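TRNA(Ile2) 2-agmatinylcytidine synthetase TiaS (Archaeoglobus fulgidus, PDB 5XOB) uses ATP to attach agmatine to the wobble cytidine of an isoleucine tRNA, forming 2-agmatinylcytidine and switching the codon read from AUG to AUA. Local coordinates at residues R31-V36 and G69-V74; T171-D176 and P206-P211; Y185-Q190 and L224-E229; D249-G254 and N332-Q337. All coordinates share one frame; numbering follows the deposited sequence.

Overall arrangement
Following the chain from the N terminus, contact 1 closes first: 32 intervening residues, mostly strand and loop, bring helix 68-82 back against the turn after helix 20-32 in the TCKD domain. Contacts 2 and 3 both lie in the FLD domain and cross, because their segments alternate in the order 171-176, 185-190, 206-211, 224-229; one joins two surface loops, the other two helices, with centres about 21 Å apart. Contact 4 follows in series and closes the longest loop, 77 residues that include most strands of the OB-fold, tying the end of the FLD region to that fold. None of the four touches another; the nearest atoms of contacts 2 and 3 are about 10 Å apart.

Contact 1 (R31-V36 and G69-V74); sequences RELGKV and GELVDV
Leu-33 and Leu-71 mark the closest backbone approach, their CA atoms 7.1 Å apart where the chain leaves helix 20-32 for strand 35-44 and passes helix 68-82. No backbone bond spans the gap; within 69-74 the helical bond from Val-74 N to Glu-70 O measures 2.9 Å. One side chain does nearly all the reaching. Leu-33 places CG anti to its own carbonyl carbon (chi1 -63°), which directs the two methyls at the helix surface. CD1 enters between Leu-71 and Val-74: it lies 3.3 Å from Leu-71 CA, a tight approach to the backbone itself, and 3.5 Å from Val-74 CG2, with Leu-71 CB behind at 4.0 Å. The branches of Leu-33 and Val-74 run antiparallel alongside each other. CD2 instead faces the extended side chain of Glu-70, 3.6 Å from its OE1. Beyond the contact, Leu-71 and Val-74 also touch Val-29 of helix 20-32, and Leu-71 continues onto Val-3, Val-5 and Val-63 of the sheet. With no hydrogen bond or ion pair across the segments, the chemistry implies a dispersive contact at the border of the hydrophobic core, where a single leucine extends the helix-to-helix packing.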
loop_
_atom_site.group_PDB
_atom_site.type_symbol
_atom_site.label_atom_id
_atom_site.label_comp_id
_atom_site.label_asym_id
_atom_site.label_seq_id
_atom_site.Cartn_x
_atom_site.Cartn_y
_atom_site.Cartn_z
ATOM N N ARG A 31 -10.194 30.810 -10.841
ATOM C CA ARG A 31 -10.030 32.149 -11.385
ATOM C C ARG A 31 -11.043 32.485 -12.479
ATOM O O ARG A 31 -11.449 33.637 -12.609
ATOM C CB ARG A 31 -8.598 32.345 -11.893
ATOM C CG ARG A 31 -8.356 31.995 -13.356
ATOM C CD ARG A 31 -7.043 32.595 -13.823
ATOM N NE ARG A 31 -5.910 32.005 -13.114
ATOM C CZ ARG A 31 -5.027 31.160 -13.644
ATOM N NH1 ARG A 31 -5.106 30.790 -14.922
ATOM N NH2 ARG A 31 -4.042 30.684 -12.887
ATOM N N GLU A 32 -11.439 31.495 -13.274
ATOM C CA GLU A 32 -12.455 31.721 -14.301
ATOM C C GLU A 32 -13.876 31.494 -13.770
ATOM O O GLU A 32 -14.724 32.376 -13.902
ATOM C CB GLU A 32 -12.198 30.864 -15.553
ATOM C CG GLU A 32 -10.921 31.243 -16.304
ATOM C CD GLU A 32 -11.026 31.092 -17.815
ATOM O OE1 GLU A 32 -10.105 30.495 -18.421
ATOM O OE2 GLU A 32 -12.020 31.582 -18.402
ATOM N N LEU A 33 -14.135 30.344 -13.147
ATOM C CA LEU A 33 -15.522 29.896 -12.953
ATOM C C LEU A 33 -16.107 29.993 -11.548
ATOM O O LEU A 33 -17.281 30.350 -11.393
ATOM C CB LEU A 33 -15.675 28.465 -13.469
ATOM C CG LEU A 33 -15.432 28.294 -14.967
ATOM C CD1 LEU A 33 -15.674 26.849 -15.363
ATOM C CD2 LEU A 33 -16.329 29.217 -15.779
ATOM N N GLY A 34 -15.325 29.662 -10.531
ATOM C CA GLY A 34 -15.879 29.614 -9.188
ATOM C C GLY A 34 -14.884 29.229 -8.124
ATOM O O GLY A 34 -13.698 29.514 -8.253
ATOM N N LYS A 35 -15.384 28.605 -7.062
ATOM C CA LYS A 35 -14.555 28.190 -5.940
ATOM C C LYS A 35 -14.537 26.671 -5.868
ATOM O O LYS A 35 -15.560 26.025 -6.099
ATOM C CB LYS A 35 -15.093 28.773 -4.641
ATOM N N VAL A 36 -13.362 26.118 -5.563
ATOM C CA VAL A 36 -13.221 24.706 -5.201
ATOM C C VAL A 36 -13.646 24.530 -3.735
ATOM O O VAL A 36 -13.152 25.233 -2.844
ATOM C CB VAL A 36 -11.764 24.203 -5.358
ATOM C CG1 VAL A 36 -11.653 22.728 -4.976
ATOM C CG2 VAL A 36 -11.262 24.420 -6.779
ATOM N N GLY A 69 -21.191 23.449 -18.772
ATOM C CA GLY A 69 -20.545 23.402 -20.090
ATOM C C GLY A 69 -19.238 24.174 -20.150
ATOM O O GLY A 69 -18.330 23.824 -20.905
ATOM N N GLU A 70 -19.147 25.222 -19.334
ATOM C CA GLU A 70 -17.956 26.061 -19.254
ATOM C C GLU A 70 -16.864 25.337 -18.481
ATOM O O GLU A 70 -15.692 25.377 -18.850
ATOM C CB GLU A 70 -18.294 27.375 -18.553
ATOM C CG GLU A 70 -19.457 28.127 -19.189
ATOM C CD GLU A 70 -19.765 29.451 -18.509
ATOM O OE1 GLU A 70 -19.603 29.549 -17.267
ATOM O OE2 GLU A 70 -20.186 30.392 -19.222
ATOM N N LEU A 71 -17.273 24.679 -17.401
ATOM C CA LEU A 71 -16.385 23.843 -16.588
ATOM C C LEU A 71 -15.620 22.816 -17.435
ATOM O O LEU A 71 -14.394 22.690 -17.341
ATOM C CB LEU A 71 -17.208 23.114 -15.514
ATOM C CG LEU A 71 -16.655 22.970 -14.091
ATOM C CD1 LEU A 71 -17.202 21.693 -13.466
ATOM C CD2 LEU A 71 -15.131 22.988 -14.028
ATOM N N VAL A 72 -16.367 22.088 -18.257
ATOM C CA VAL A 72 -15.805 21.094 -19.160
ATOM C C VAL A 72 -14.709 21.735 -19.986
ATOM O O VAL A 72 -13.578 21.251 -20.026
ATOM C CB VAL A 72 -16.878 20.561 -20.132
ATOM C CG1 VAL A 72 -16.269 19.581 -21.122
ATOM C CG2 VAL A 72 -18.020 19.895 -19.380
ATOM N N ASP A 73 -15.083 22.833 -20.641
ATOM C CA ASP A 73 -14.205 23.586 -21.525
ATOM C C ASP A 73 -12.929 23.991 -20.805
ATOM O O ASP A 73 -11.834 23.824 -21.336
ATOM C CB ASP A 73 -14.911 24.858 -22.033
ATOM C CG ASP A 73 -16.008 24.577 -23.074
ATOM O OD1 ASP A 73 -16.030 23.478 -23.680
ATOM O OD2 ASP A 73 -16.848 25.484 -23.296
ATOM N N VAL A 74 -13.073 24.524 -19.597
ATOM C CA VAL A 74 -11.921 24.979 -18.837
ATOM C C VAL A 74 -10.959 23.825 -18.619
ATOM O O VAL A 74 -9.781 23.913 -18.961
ATOM C CB VAL A 74 -12.323 25.561 -17.473
ATOM C CG1 VAL A 74 -11.098 25.732 -16.584
ATOM C CG2 VAL A 74 -13.021 26.899 -17.653
#

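Contact 2 (T171-D176 and P206-P211); sequences TEREYD and PNTPCP
Arg-173 NH2 donates to Thr-208 O at 2.7 Å, the one hydrogen bond that crosses between the two segments. Its N-H...O angle is 152°, and the donor lies in the plane of the carbonyl while the oxygen sits at the guanidinium edge, 14° from that group's plane. Thr-208 O has a second donor in its own loop, Cys-210 N at 2.8 Å, though that bond is weak. A different surface of the arginine meets Pro-206: the proline carbonyl oxygen lies 3.4 Å above one face of the guanidinium, toward its rim, where the angle is too poor for a hydrogen bond from NE. The pyrrolidine adds an apolar touch, with Pro-206 CG lying 3.6 Å from Arg-173 NH1. A bend at chi2 (109°) turns the arginine chain into this position, crossing the proline at about a right angle. NH1 is in turn hydrogen-bonded to Val-212 O, at the start of strand 212-218, so two nitrogens of one side chain bind carbonyls on either side of the Pro-209 to Pro-211 part of the loop, which limits rotation of the guanidinium. The result is a surface contact between two loops of the FLD domain, in which an arginine from the connection before helix 177-187 holds the backbone carbonyls of the proline-rich connection leading into strand 212-218.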
loop_
_atom_site.group_PDB
_atom_site.type_symbol
_atom_site.label_atom_id
_atom_site.label_comp_id
_atom_site.label_asym_id
_atom_site.label_seq_id
_atom_site.Cartn_x
_atom_site.Cartn_y
_atom_site.Cartn_z
ATOM N N THR A 171 15.563 17.084 -13.257
ATOM C CA THR A 171 16.869 17.204 -12.618
ATOM C C THR A 171 16.841 16.490 -11.259
ATOM O O THR A 171 15.772 16.145 -10.756
ATOM C CB THR A 171 17.253 18.688 -12.424
ATOM O OG1 THR A 171 16.385 19.294 -11.462
ATOM C CG2 THR A 171 17.146 19.465 -13.740
ATOM N N GLU A 172 18.011 16.263 -10.671
ATOM C CA GLU A 172 18.089 15.697 -9.323
ATOM C C GLU A 172 17.555 16.693 -8.303
ATOM O O GLU A 172 17.771 17.896 -8.428
ATOM C CB GLU A 172 19.532 15.325 -8.968
ATOM C CG GLU A 172 19.934 13.916 -9.378
ATOM C CD GLU A 172 19.928 12.944 -8.206
ATOM O OE1 GLU A 172 20.867 13.002 -7.383
ATOM O OE2 GLU A 172 18.989 12.121 -8.110
ATOM N N ARG A 173 16.862 16.181 -7.293
ATOM C CA ARG A 173 16.294 17.026 -6.247
ATOM C C ARG A 173 17.350 17.450 -5.225
ATOM O O ARG A 173 18.329 16.733 -4.998
ATOM C CB ARG A 173 15.168 16.288 -5.527
ATOM C CG ARG A 173 14.050 15.831 -6.440
ATOM C CD ARG A 173 14.013 14.322 -6.658
ATOM N NE ARG A 173 13.036 14.003 -7.695
ATOM C CZ ARG A 173 11.720 14.148 -7.561
ATOM N NH1 ARG A 173 11.193 14.583 -6.418
ATOM N NH2 ARG A 173 10.917 13.854 -8.574
ATOM N N GLU A 174 17.142 18.609 -4.606
ATOM C CA GLU A 174 18.000 19.079 -3.519
ATOM C C GLU A 174 17.195 19.196 -2.224
ATOM O O GLU A 174 16.153 19.854 -2.182
ATOM C CB GLU A 174 18.641 20.412 -3.878
ATOM N N TYR A 175 17.689 18.545 -1.170
ATOM C CA TYR A 175 17.009 18.515 0.123
ATOM C C TYR A 175 17.943 18.041 1.239
ATOM O O TYR A 175 18.884 17.273 1.002
ATOM C CB TYR A 175 15.784 17.591 0.061
ATOM C CG TYR A 175 16.133 16.148 -0.248
ATOM C CD1 TYR A 175 16.388 15.234 0.777
ATOM C CD2 TYR A 175 16.229 15.700 -1.565
ATOM C CE1 TYR A 175 16.720 13.917 0.497
ATOM C CE2 TYR A 175 16.560 14.383 -1.854
ATOM C CZ TYR A 175 16.804 13.497 -0.819
ATOM O OH TYR A 175 17.129 12.190 -1.091
ATOM N N ASP A 176 17.662 18.493 2.456
ATOM C CA ASP A 176 18.398 18.058 3.636
ATOM C C ASP A 176 17.747 16.783 4.170
ATOM O O ASP A 176 16.629 16.817 4.676
ATOM C CB ASP A 176 18.394 19.168 4.696
ATOM C CG ASP A 176 19.232 18.831 5.921
ATOM O OD1 ASP A 176 18.831 17.939 6.695
ATOM O OD2 ASP A 176 20.278 19.481 6.127
ATOM N N PRO A 206 10.247 10.997 -4.183
ATOM C CA PRO A 206 10.286 10.059 -5.294
ATOM C C PRO A 206 11.588 10.106 -6.089
ATOM O O PRO A 206 12.370 11.053 -5.973
ATOM C CB PRO A 206 9.086 10.474 -6.156
ATOM C CG PRO A 206 8.840 11.901 -5.831
ATOM C CD PRO A 206 9.367 12.149 -4.450
ATOM N N ASN A 207 11.785 9.067 -6.896
ATOM C CA ASN A 207 13.011 8.839 -7.650
ATOM C C ASN A 207 12.817 9.145 -9.141
ATOM O O ASN A 207 13.609 8.708 -9.980
ATOM C CB ASN A 207 13.393 7.362 -7.471
ATOM C CG ASN A 207 14.803 7.042 -7.931
ATOM O OD1 ASN A 207 15.649 7.927 -8.067
ATOM N ND2 ASN A 207 15.067 5.760 -8.164
ATOM N N THR A 208 11.779 9.915 -9.468
ATOM C CA THR A 208 11.273 9.982 -10.842
ATOM C C THR A 208 11.344 11.368 -11.483
ATOM O O THR A 208 11.369 12.381 -10.784
ATOM C CB THR A 208 9.813 9.483 -10.905
ATOM O OG1 THR A 208 9.061 10.039 -9.817
ATOM C CG2 THR A 208 9.776 7.960 -10.828
ATOM N N PRO A 209 11.353 11.413 -12.829
ATOM C CA PRO A 209 11.374 12.667 -13.589
ATOM C C PRO A 209 10.074 13.478 -13.516
ATOM O O PRO A 209 9.786 14.253 -14.432
ATOM C CB PRO A 209 11.615 12.190 -15.032
ATOM C CG PRO A 209 11.097 10.797 -15.059
ATOM C CD PRO A 209 11.471 10.244 -13.720
ATOM N N CYS A 210 9.317 13.325 -12.429
ATOM C CA CYS A 210 7.988 13.920 -12.304
ATOM C C CYS A 210 8.049 15.282 -11.592
ATOM O O CYS A 210 9.115 15.684 -11.107
ATOM C CB CYS A 210 7.054 12.943 -11.561
ATOM S SG CYS A 210 7.291 12.823 -9.765
ATOM N N PRO A 211 6.909 16.005 -11.550
ATOM C CA PRO A 211 6.816 17.295 -10.838
ATOM C C PRO A 211 6.767 17.261 -9.308
ATOM O O PRO A 211 6.870 18.314 -8.685
ATOM C CB PRO A 211 5.503 17.907 -11.369
ATOM C CG PRO A 211 4.754 16.787 -11.994
ATOM C CD PRO A 211 5.788 15.828 -12.493
#

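Contact 3 (Y185-Q190 and L224-E229); sequences YELYPQ and LYKAME
Beside Leu-187, which packs on Ala-227 and Lys-226, the Tyr-188 ring carries Pro-189 CB on one face, 3.8 Å above the plane and over its centre. This CH-pi contact accompanies the cis peptide bond between the two residues. The same ring takes part in a cation-pi contact with Arg-420, the last residue of the chain, and both Tyr-188 and Pro-189 touch Ile-409. The tyrosine therefore faces the C-terminal tail, while the helix-to-helix contact is made by its neighbour. Leu-187 sets CG anti to its carbonyl carbon (chi1 -57°), which carries CD1 to the backbone of the other helix. That methyl lies 3.4 Å from Ala-227 N and 3.9 Å from Ala-227 CB, a close fit permitted by the small alanine side chain. Lys-226 shares the leucine: its CB is 3.9 Å from Leu-187 CD1, and further out its CD approaches Leu-187 CD2 at 4.1 Å. Beyond that point the extended lysine leads its amino group away from the contact. The backbone agrees, Leu-187 and Ala-227 being the nearest residues, with CA atoms 7.4 Å apart. Past the last helical turn, Gln-190 N bonds to Leu-187 O at 2.8 Å and so folds the exit of helix 177-187 back on itself. Helix 221-230 is seated on the large mixed sheet: Leu-224, pointing away from Leu-187, reaches Leu-158 and Leu-160 of strand 157-163, while Ala-227 touches both Leu-187 and Ile-216 of strand 212-218, leaving helix 177-187 alongside.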
loop_
_atom_site.group_PDB
_atom_site.type_symbol
_atom_site.label_atom_id
_atom_site.label_comp_id
_atom_site.label_asym_id
_atom_site.label_seq_id
_atom_site.Cartn_x
_atom_site.Cartn_y
_atom_site.Cartn_z
ATOM N N TYR A 185 10.789 12.256 13.798
ATOM C CA TYR A 185 10.906 12.147 15.250
ATOM C C TYR A 185 9.889 13.060 15.933
ATOM O O TYR A 185 9.192 12.644 16.861
ATOM C CB TYR A 185 12.322 12.480 15.707
ATOM N N GLU A 186 9.783 14.295 15.454
ATOM C CA GLU A 186 8.875 15.262 16.069
ATOM C C GLU A 186 7.397 14.887 15.973
ATOM O O GLU A 186 6.676 14.943 16.977
ATOM C CB GLU A 186 9.086 16.658 15.475
ATOM C CG GLU A 186 10.180 17.451 16.169
ATOM C CD GLU A 186 9.893 17.659 17.647
ATOM O OE1 GLU A 186 10.816 17.425 18.461
ATOM O OE2 GLU A 186 8.744 18.033 17.992
ATOM N N LEU A 187 6.953 14.498 14.777
ATOM C CA LEU A 187 5.513 14.427 14.475
ATOM C C LEU A 187 4.921 13.025 14.439
ATOM O O LEU A 187 3.711 12.862 14.610
ATOM C CB LEU A 187 5.217 15.151 13.158
ATOM C CG LEU A 187 5.644 16.628 13.113
ATOM C CD1 LEU A 187 5.386 17.241 11.745
ATOM C CD2 LEU A 187 4.940 17.439 14.197
ATOM N N TYR A 188 5.758 12.017 14.230
ATOM C CA TYR A 188 5.276 10.649 14.154
ATOM C C TYR A 188 4.412 10.316 15.357
ATOM O O TYR A 188 4.800 10.597 16.485
ATOM C CB TYR A 188 6.447 9.689 14.111
ATOM C CG TYR A 188 6.060 8.238 14.033
ATOM C CD1 TYR A 188 5.970 7.593 12.808
ATOM C CD2 TYR A 188 5.815 7.497 15.181
ATOM C CE1 TYR A 188 5.638 6.253 12.725
ATOM C CE2 TYR A 188 5.481 6.156 15.106
ATOM C CZ TYR A 188 5.397 5.541 13.876
ATOM O OH TYR A 188 5.067 4.210 13.797
ATOM N N PRO A 189 3.255 9.675 15.133
ATOM C CA PRO A 189 2.681 9.144 13.905
ATOM C C PRO A 189 1.616 10.045 13.250
ATOM O O PRO A 189 0.823 9.575 12.420
ATOM C CB PRO A 189 2.043 7.852 14.394
ATOM C CG PRO A 189 1.531 8.214 15.752
ATOM C CD PRO A 189 2.452 9.274 16.301
ATOM N N GLN A 190 1.597 11.326 13.607
ATOM C CA GLN A 190 0.691 12.272 12.966
ATOM C C GLN A 190 1.126 12.480 11.521
ATOM O O GLN A 190 0.316 12.817 10.666
ATOM C CB GLN A 190 0.655 13.594 13.736
ATOM C CG GLN A 190 0.120 13.443 15.150
ATOM C CD GLN A 190 -1.281 12.850 15.166
ATOM O OE1 GLN A 190 -2.220 13.443 14.628
ATOM N NE2 GLN A 190 -1.429 11.669 15.774
ATOM N N LEU A 224 0.595 18.147 8.997
ATOM C CA LEU A 224 1.128 18.186 7.641
ATOM C C LEU A 224 1.870 19.491 7.384
ATOM O O LEU A 224 3.016 19.478 6.938
ATOM C CB LEU A 224 0.005 17.955 6.605
ATOM C CG LEU A 224 -0.007 16.638 5.799
ATOM C CD1 LEU A 224 0.892 15.542 6.358
ATOM C CD2 LEU A 224 -1.423 16.122 5.621
ATOM N N TYR A 225 1.227 20.615 7.678
ATOM C CA TYR A 225 1.866 21.918 7.496
ATOM C C TYR A 225 3.076 22.091 8.430
ATOM O O TYR A 225 4.071 22.711 8.047
ATOM C CB TYR A 225 0.855 23.062 7.677
ATOM C CG TYR A 225 -0.074 23.278 6.489
ATOM C CD1 TYR A 225 0.426 23.351 5.185
ATOM C CD2 TYR A 225 -1.448 23.437 6.671
ATOM C CE1 TYR A 225 -0.414 23.556 4.102
ATOM C CE2 TYR A 225 -2.295 23.644 5.591
ATOM C CZ TYR A 225 -1.772 23.701 4.310
ATOM O OH TYR A 225 -2.602 23.908 3.227
ATOM N N LYS A 226 2.996 21.536 9.639
ATOM C CA LYS A 226 4.160 21.454 10.530
ATOM C C LYS A 226 5.315 20.708 9.879
ATOM O O LYS A 226 6.457 21.171 9.910
ATOM C CB LYS A 226 3.799 20.761 11.841
ATOM C CG LYS A 226 3.080 21.670 12.813
ATOM C CD LYS A 226 2.746 20.936 14.093
ATOM C CE LYS A 226 2.290 21.900 15.175
ATOM N NZ LYS A 226 2.171 21.226 16.498
ATOM N N ALA A 227 5.010 19.550 9.296
ATOM C CA ALA A 227 6.001 18.792 8.543
ATOM C C ALA A 227 6.656 19.676 7.487
ATOM O O ALA A 227 7.880 19.681 7.335
ATOM C CB ALA A 227 5.354 17.580 7.892
ATOM N N MET A 228 5.826 20.440 6.780
ATOM C CA MET A 228 6.274 21.299 5.679
ATOM C C MET A 228 7.304 22.352 6.105
ATOM O O MET A 228 8.285 22.593 5.394
ATOM C CB MET A 228 5.065 21.998 5.040
ATOM C CG MET A 228 5.400 22.883 3.846
ATOM S SD MET A 228 4.001 23.884 3.313
ATOM C CE MET A 228 3.466 22.950 1.884
ATOM N N GLU A 229 7.068 22.976 7.258
ATOM C CA GLU A 229 7.905 24.077 7.742
ATOM C C GLU A 229 9.249 23.608 8.303
ATOM O O GLU A 229 10.202 24.379 8.366
ATOM C CB GLU A 229 7.152 24.874 8.798
#

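Contact 4 (D249-G254 and N332-Q337); sequences DMHLIG and NLEKIQ
At the seam between the FLD region and the OB-fold, a type I beta turn, Asp-249 to Leu-252, meets the corner at Glu-334 where strand 330-333 gives way to strand 335-338. The turn is closed by Leu-252 N to Asp-249 O, 3.1 Å, and leads into strand 252-254, which pairs in parallel with strand 265-273 of the OB sheet. Two polar pairs join the segments, each built by side chains extending toward one another. In the first, Lys-335 NZ forms a salt bridge with Asp-249 OD2 at 2.9 Å, the carboxylate offering the syn lone pair of OD2, on the side of OD1. Both ends have C-terminal partners as well, Asp-249 OD1 accepting from Lys-406 N and Lys-335 NZ donating to Lys-406 O; the lysine also makes a cation-pi contact with Tyr-323. These bonds probably offset the burial of the lysine charge and the partial burial of the aspartate. In the second pair, Glu-334 reaches with an extended chain to the edge of the His-251 ring, ring and carboxylate planes being only 19° apart. The bond is weak: His-251 NE2 to Glu-334 OE1 spans 3.3 Å, with a bent N-H...O angle of 139°.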
loop_
_atom_site.group_PDB
_atom_site.type_symbol
_atom_site.label_atom_id
_atom_site.label_comp_id
_atom_site.label_asym_id
_atom_site.label_seq_id
_atom_site.Cartn_x
_atom_site.Cartn_y
_atom_site.Cartn_z
ATOM N N ASP A 249 -5.994 -0.140 3.602
ATOM C CA ASP A 249 -6.274 -1.518 3.158
ATOM C C ASP A 249 -7.594 -1.603 2.405
ATOM O O ASP A 249 -8.258 -2.636 2.436
ATOM C CB ASP A 249 -6.324 -2.499 4.347
ATOM C CG ASP A 249 -4.947 -2.994 4.789
ATOM O OD1 ASP A 249 -3.934 -2.773 4.090
ATOM O OD2 ASP A 249 -4.885 -3.630 5.866
ATOM N N MET A 250 -7.982 -0.529 1.723
ATOM C CA MET A 250 -9.292 -0.488 1.068
ATOM C C MET A 250 -9.360 -1.488 -0.097
ATOM O O MET A 250 -10.438 -1.855 -0.556
ATOM C CB MET A 250 -9.601 0.941 0.590
ATOM C CG MET A 250 -11.037 1.169 0.116
ATOM S SD MET A 250 -11.418 2.900 -0.258
ATOM C CE MET A 250 -13.098 2.777 -0.881
ATOM N N HIS A 251 -8.196 -1.930 -0.557
ATOM C CA HIS A 251 -8.081 -2.850 -1.683
ATOM C C HIS A 251 -8.258 -4.310 -1.313
ATOM O O HIS A 251 -8.335 -5.167 -2.196
ATOM C CB HIS A 251 -6.719 -2.669 -2.366
ATOM C CG HIS A 251 -5.544 -3.080 -1.527
ATOM N ND1 HIS A 251 -5.294 -2.568 -0.270
ATOM C CD2 HIS A 251 -4.527 -3.935 -1.787
ATOM C CE1 HIS A 251 -4.187 -3.103 0.212
ATOM N NE2 HIS A 251 -3.703 -3.938 -0.688
ATOM N N LEU A 252 -8.336 -4.594 -0.017
ATOM C CA LEU A 252 -8.315 -5.963 0.456
ATOM C C LEU A 252 -9.691 -6.617 0.446
ATOM O O LEU A 252 -10.647 -6.112 1.041
ATOM C CB LEU A 252 -7.713 -6.037 1.856
ATOM C CG LEU A 252 -6.221 -5.689 1.975
ATOM C CD1 LEU A 252 -5.705 -6.128 3.335
ATOM C CD2 LEU A 252 -5.362 -6.307 0.879
ATOM N N ILE A 253 -9.754 -7.749 -0.249
ATOM C CA ILE A 253 -10.906 -8.623 -0.266
ATOM C C ILE A 253 -10.662 -9.710 0.774
ATOM O O ILE A 253 -9.668 -10.424 0.691
ATOM C CB ILE A 253 -11.063 -9.272 -1.652
ATOM C CG1 ILE A 253 -11.231 -8.176 -2.713
ATOM C CG2 ILE A 253 -12.234 -10.250 -1.654
ATOM C CD1 ILE A 253 -11.164 -8.647 -4.153
ATOM N N GLY A 254 -11.561 -9.833 1.746
ATOM C CA GLY A 254 -11.455 -10.876 2.765
ATOM C C GLY A 254 -11.861 -12.226 2.202
ATOM O O GLY A 254 -12.650 -12.297 1.254
ATOM N N ASN A 332 1.869 -11.683 -2.627
ATOM C CA ASN A 332 2.908 -10.748 -2.184
ATOM C C ASN A 332 2.571 -10.181 -0.828
ATOM O O ASN A 332 1.767 -9.263 -0.724
ATOM C CB ASN A 332 3.046 -9.571 -3.140
ATOM C CG ASN A 332 3.496 -9.989 -4.517
ATOM O OD1 ASN A 332 3.150 -11.073 -4.997
ATOM N ND2 ASN A 332 4.273 -9.129 -5.168
ATOM N N LEU A 333 3.206 -10.706 0.205
ATOM C CA LEU A 333 2.945 -10.265 1.563
ATOM C C LEU A 333 3.289 -8.802 1.801
ATOM O O LEU A 333 4.409 -8.357 1.533
ATOM C CB LEU A 333 3.733 -11.114 2.556
ATOM C CG LEU A 333 3.277 -12.565 2.687
ATOM C CD1 LEU A 333 4.215 -13.298 3.628
ATOM C CD2 LEU A 333 1.841 -12.661 3.184
ATOM N N GLU A 334 2.305 -8.070 2.315
ATOM C CA GLU A 334 2.477 -6.697 2.766
ATOM C C GLU A 334 2.554 -6.663 4.299
ATOM O O GLU A 334 3.211 -5.804 4.895
ATOM C CB GLU A 334 1.294 -5.865 2.260
ATOM C CG GLU A 334 1.038 -6.035 0.760
ATOM C CD GLU A 334 -0.261 -5.399 0.263
ATOM O OE1 GLU A 334 -1.049 -4.876 1.084
ATOM O OE2 GLU A 334 -0.498 -5.438 -0.968
ATOM N N LYS A 335 1.893 -7.634 4.921
ATOM C CA LYS A 335 1.642 -7.651 6.348
ATOM C C LYS A 335 1.362 -9.113 6.678
ATOM O O LYS A 335 0.951 -9.867 5.800
ATOM C CB LYS A 335 0.371 -6.851 6.629
ATOM C CG LYS A 335 0.489 -5.716 7.625
ATOM C CD LYS A 335 -0.814 -5.530 8.399
ATOM C CE LYS A 335 -2.052 -5.375 7.518
ATOM N NZ LYS A 335 -2.171 -4.023 6.913
ATOM N N ILE A 336 1.542 -9.512 7.933
ATOM C CA ILE A 336 1.128 -10.856 8.367
ATOM C C ILE A 336 0.825 -10.923 9.866
ATOM O O ILE A 336 1.512 -10.289 10.672
ATOM C CB ILE A 336 2.187 -11.927 7.989
ATOM C CG1 ILE A 336 1.624 -13.340 8.174
ATOM C CG2 ILE A 336 3.474 -11.743 8.788
ATOM C CD1 ILE A 336 2.421 -14.402 7.452
ATOM N N GLN A 337 -0.210 -11.678 10.234
ATOM C CA GLN A 337 -0.464 -11.975 11.638
ATOM C C GLN A 337 -0.140 -13.418 11.965
ATOM O O GLN A 337 -0.640 -14.333 11.307
ATOM C CB GLN A 337 -1.915 -11.738 12.027
ATOM C CG GLN A 337 -2.125 -11.955 13.521
ATOM C CD GLN A 337 -3.567 -11.853 13.950
ATOM O OE1 GLN A 337 -4.484 -11.905 13.128
ATOM N NE2 GLN A 337 -3.778 -11.719 15.256
#